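PDB 6Y2P: antitoxin RnlB from Escherichia coli, which acts as the labile antitoxin of a type II toxin-antitoxin system, inhibiting the endonuclease activity of its cognate toxin RnlA. Local coordinates for residues Glu47-Leu52 with Phe63-Met68. Sequence-based numbering, arbitrary orientation.
Sequences EILFDL and FVTLEM
I48 and F50 pair with L66 and V64 as the hydrogen-bonded positions of an antiparallel ladder, each pair closed by two backbone bonds. I48 N reaches L66 O at 2.9 Å and F50 N reaches V64 O at 2.8 Å, with L66 N and V64 N answering to I48 O and F50 O. I48 O and F50 O each also take a CA-H contact, from T65 and F63, which belong to the non-hydrogen-bonded pairs L49-T65 and D51-F63.

Apolar side chains gather on the face of I48, F50, V64 and L66. CD1 of L66 meets the CD1 corner of the F50 ring at 3.4 Å, the two side chains crossing nearly at right angles, while V64 O lies at the ring edge, in its plane. M68, bent at its last torsion (chi3 38°), brings CE to 3.6 Å from I48 CD1.

On the other face, the D51 and F63 side chains lie side by side, pointing the same way, with OD1 over one face of the ring and the carboxylate and ring planes 28° apart; D51 CG is 3.9 Å from F63 CE1. D51 OD1 is held by L53 N and by a salt bridge to R62, and T65 OG1 bonds to K79 O.

Within the mixed five-stranded sheet, strand 46-51 is central: 63-69 flanks it here and the parallel strand 13-19 on its other side. Strand 72-81 continues the sheet beyond 63-69, and helix 88-99 packs on L49, D51 and F63 through I90, L91 and L94.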
ATOM      1  N   GLU C  47      -9.411  23.909  31.936  1.00108.97           N
ATOM      2  CA  GLU C  47      -9.050  23.224  30.701  1.00106.07           C
ATOM      3  C   GLU C  47      -7.822  23.886  30.097  1.00105.47           C
ATOM      4  O   GLU C  47      -7.635  25.103  30.187  1.00108.37           O
ATOM      5  CB  GLU C  47     -10.175  23.234  29.656  1.00112.71           C
ATOM      6  CG  GLU C  47     -11.285  22.223  29.899  1.00127.83           C
ATOM      7  CD  GLU C  47     -12.117  21.951  28.649  1.00135.36           C
ATOM      8  OE1 GLU C  47     -12.930  20.995  28.674  1.00139.43           O
ATOM      9  OE2 GLU C  47     -11.955  22.687  27.644  1.00131.93           O
ATOM     10  N   ILE C  48      -7.009  23.051  29.458  1.00 97.01           N
ATOM     11  CA  ILE C  48      -5.783  23.436  28.792  1.00 84.58           C
ATOM     12  C   ILE C  48      -5.937  23.050  27.339  1.00 83.98           C
ATOM     13  O   ILE C  48      -6.301  21.907  27.033  1.00 90.72           O
ATOM     14  CB  ILE C  48      -4.567  22.732  29.421  1.00 92.31           C
ATOM     15  CG1 ILE C  48      -4.528  22.989  30.921  1.00109.20           C
ATOM     16  CG2 ILE C  48      -3.261  23.185  28.787  1.00 79.56           C
ATOM     17  CD1 ILE C  48      -3.170  22.746  31.515  1.00112.76           C
ATOM     18  N   LEU C  49      -5.713  24.003  26.451  1.00 87.76           N
ATOM     19  CA  LEU C  49      -5.628  23.730  25.025  1.00 85.79           C
ATOM     20  C   LEU C  49      -4.170  23.536  24.610  1.00 87.74           C
ATOM     21  O   LEU C  49      -3.312  24.357  24.945  1.00 98.10           O
ATOM     22  CB  LEU C  49      -6.261  24.876  24.242  1.00 82.04           C
ATOM     23  CG  LEU C  49      -6.030  24.813  22.735  1.00 78.36           C
ATOM     24  CD1 LEU C  49      -6.640  23.538  22.228  1.00 79.18           C
ATOM     25  CD2 LEU C  49      -6.643  26.062  22.064  1.00 78.76           C
ATOM     26  N   PHE C  50      -3.900  22.463  23.871  1.00 83.20           N
ATOM     27  CA  PHE C  50      -2.598  22.140  23.297  1.00 74.91           C
ATOM     28  C   PHE C  50      -2.687  22.279  21.778  1.00 75.25           C
ATOM     29  O   PHE C  50      -3.573  21.672  21.146  1.00 77.74           O
ATOM     30  CB  PHE C  50      -2.181  20.692  23.610  1.00 72.04           C
ATOM     31  CG  PHE C  50      -1.600  20.488  24.967  1.00 73.52           C
ATOM     32  CD1 PHE C  50      -2.422  20.211  26.048  1.00 77.70           C
ATOM     33  CD2 PHE C  50      -0.231  20.521  25.159  1.00 74.96           C
ATOM     34  CE1 PHE C  50      -1.891  20.001  27.303  1.00 82.76           C
ATOM     35  CE2 PHE C  50       0.324  20.323  26.415  1.00 77.56           C
ATOM     36  CZ  PHE C  50      -0.505  20.068  27.493  1.00 86.99           C
ATOM     37  N   ASP C  51      -1.763  23.043  21.197  1.00 64.74           N
ATOM     38  CA  ASP C  51      -1.556  23.078  19.748  1.00 67.66           C
ATOM     39  C   ASP C  51      -0.355  22.197  19.381  1.00 74.51           C
ATOM     40  O   ASP C  51       0.785  22.518  19.723  1.00 87.96           O
ATOM     41  CB  ASP C  51      -1.335  24.514  19.273  1.00 72.95           C
ATOM     42  CG  ASP C  51      -0.978  24.596  17.799  1.00 75.01           C
ATOM     43  OD1 ASP C  51      -0.969  23.546  17.107  1.00 71.10           O
ATOM     44  OD2 ASP C  51      -0.744  25.713  17.318  1.00 76.27           O
ATOM     45  N   LEU C  52      -0.586  21.095  18.673  1.00 67.76           N
ATOM     46  CA  LEU C  52       0.510  20.172  18.416  1.00 62.11           C
ATOM     47  C   LEU C  52       1.055  20.253  16.991  1.00 67.39           C
ATOM     48  O   LEU C  52       1.734  19.303  16.537  1.00 57.26           O
ATOM     49  CB  LEU C  52       0.066  18.749  18.738  1.00 55.82           C
ATOM     50  CG  LEU C  52      -0.665  18.532  20.075  1.00 61.71           C
ATOM     51  CD1 LEU C  52      -1.213  17.095  20.197  1.00 58.94           C
ATOM     52  CD2 LEU C  52       0.266  18.801  21.245  1.00 67.21           C
ATOM     53  N   PHE C  63      -5.192  20.014  17.457  1.00 66.41           N
ATOM     54  CA  PHE C  63      -5.596  20.708  18.672  1.00 73.21           C
ATOM     55  C   PHE C  63      -6.279  19.745  19.634  1.00 77.23           C
ATOM     56  O   PHE C  63      -7.245  19.070  19.263  1.00 77.59           O
ATOM     57  CB  PHE C  63      -6.562  21.838  18.354  1.00 68.83           C
ATOM     58  CG  PHE C  63      -5.984  22.935  17.518  1.00 76.53           C
ATOM     59  CD1 PHE C  63      -5.328  24.014  18.109  1.00 80.93           C
ATOM     60  CD2 PHE C  63      -6.161  22.938  16.136  1.00 75.28           C
ATOM     61  CE1 PHE C  63      -4.844  25.066  17.326  1.00 83.14           C
ATOM     62  CE2 PHE C  63      -5.664  23.968  15.355  1.00 76.95           C
ATOM     63  CZ  PHE C  63      -5.004  25.025  15.946  1.00 81.30           C
ATOM     64  N   VAL C  64      -5.811  19.713  20.876  1.00 75.66           N
ATOM     65  CA  VAL C  64      -6.347  18.797  21.877  1.00 69.08           C
ATOM     66  C   VAL C  64      -6.510  19.521  23.204  1.00 74.67           C
ATOM     67  O   VAL C  64      -5.603  20.245  23.631  1.00 80.60           O
ATOM     68  CB  VAL C  64      -5.409  17.583  22.039  1.00 66.78           C
ATOM     69  CG1 VAL C  64      -5.805  16.748  23.228  1.00 63.64           C
ATOM     70  CG2 VAL C  64      -5.421  16.750  20.784  1.00 59.83           C
ATOM     71  N   THR C  65      -7.648  19.314  23.871  1.00 74.52           N
ATOM     72  CA  THR C  65      -7.869  19.782  25.239  1.00 79.85           C
ATOM     73  C   THR C  65      -7.626  18.684  26.263  1.00 83.46           C
ATOM     74  O   THR C  65      -7.824  17.502  26.001  1.00 84.53           O
ATOM     75  CB  THR C  65      -9.282  20.295  25.483  1.00 93.67           C
ATOM     76  OG1 THR C  65     -10.234  19.234  25.219  1.00 99.89           O
ATOM     77  CG2 THR C  65      -9.587  21.470  24.622  1.00101.32           C
ATOM     78  N   LEU C  66      -7.156  19.103  27.429  1.00 88.11           N
ATOM     79  CA  LEU C  66      -7.091  18.233  28.596  1.00 86.95           C
ATOM     80  C   LEU C  66      -7.471  19.029  29.836  1.00 91.48           C
ATOM     81  O   LEU C  66      -7.142  20.216  29.958  1.00 87.00           O
ATOM     82  CB  LEU C  66      -5.701  17.620  28.790  1.00 80.73           C
ATOM     83  CG  LEU C  66      -5.220  16.736  27.647  1.00 79.02           C
ATOM     84  CD1 LEU C  66      -4.313  17.535  26.765  1.00 80.04           C
ATOM     85  CD2 LEU C  66      -4.530  15.526  28.186  1.00 80.87           C
ATOM     86  N   GLU C  67      -8.148  18.358  30.765  1.00 93.95           N
ATOM     87  CA  GLU C  67      -8.511  18.957  32.038  1.00 93.28           C
ATOM     88  C   GLU C  67      -7.316  18.997  32.984  1.00 94.65           C
ATOM     89  O   GLU C  67      -6.413  18.152  32.919  1.00 88.62           O
ATOM     90  CB  GLU C  67      -9.659  18.187  32.671  1.00 96.04           C
ATOM     91  CG  GLU C  67     -10.983  18.490  32.009  1.00106.79           C
ATOM     92  CD  GLU C  67     -12.093  17.538  32.399  1.00114.17           C
ATOM     93  OE1 GLU C  67     -12.270  17.263  33.615  1.00117.91           O
ATOM     94  OE2 GLU C  67     -12.802  17.084  31.473  1.00115.10           O
ATOM     95  N   MET C  68      -7.322  19.984  33.879  1.00 94.57           N
ATOM     96  CA  MET C  68      -6.307  20.092  34.911  1.00 93.68           C
ATOM     97  C   MET C  68      -7.010  20.290  36.243  1.00100.22           C
ATOM     98  O   MET C  68      -7.753  21.263  36.415  1.00113.75           O
ATOM     99  CB  MET C  68      -5.334  21.246  34.631  1.00102.08           C
ATOM    100  CG  MET C  68      -4.185  21.303  35.637  1.00112.85           C
ATOM    101  SD  MET C  68      -2.928  22.583  35.371  1.00124.42           S
ATOM    102  CE  MET C  68      -3.907  23.942  34.801  1.00121.42           C
TER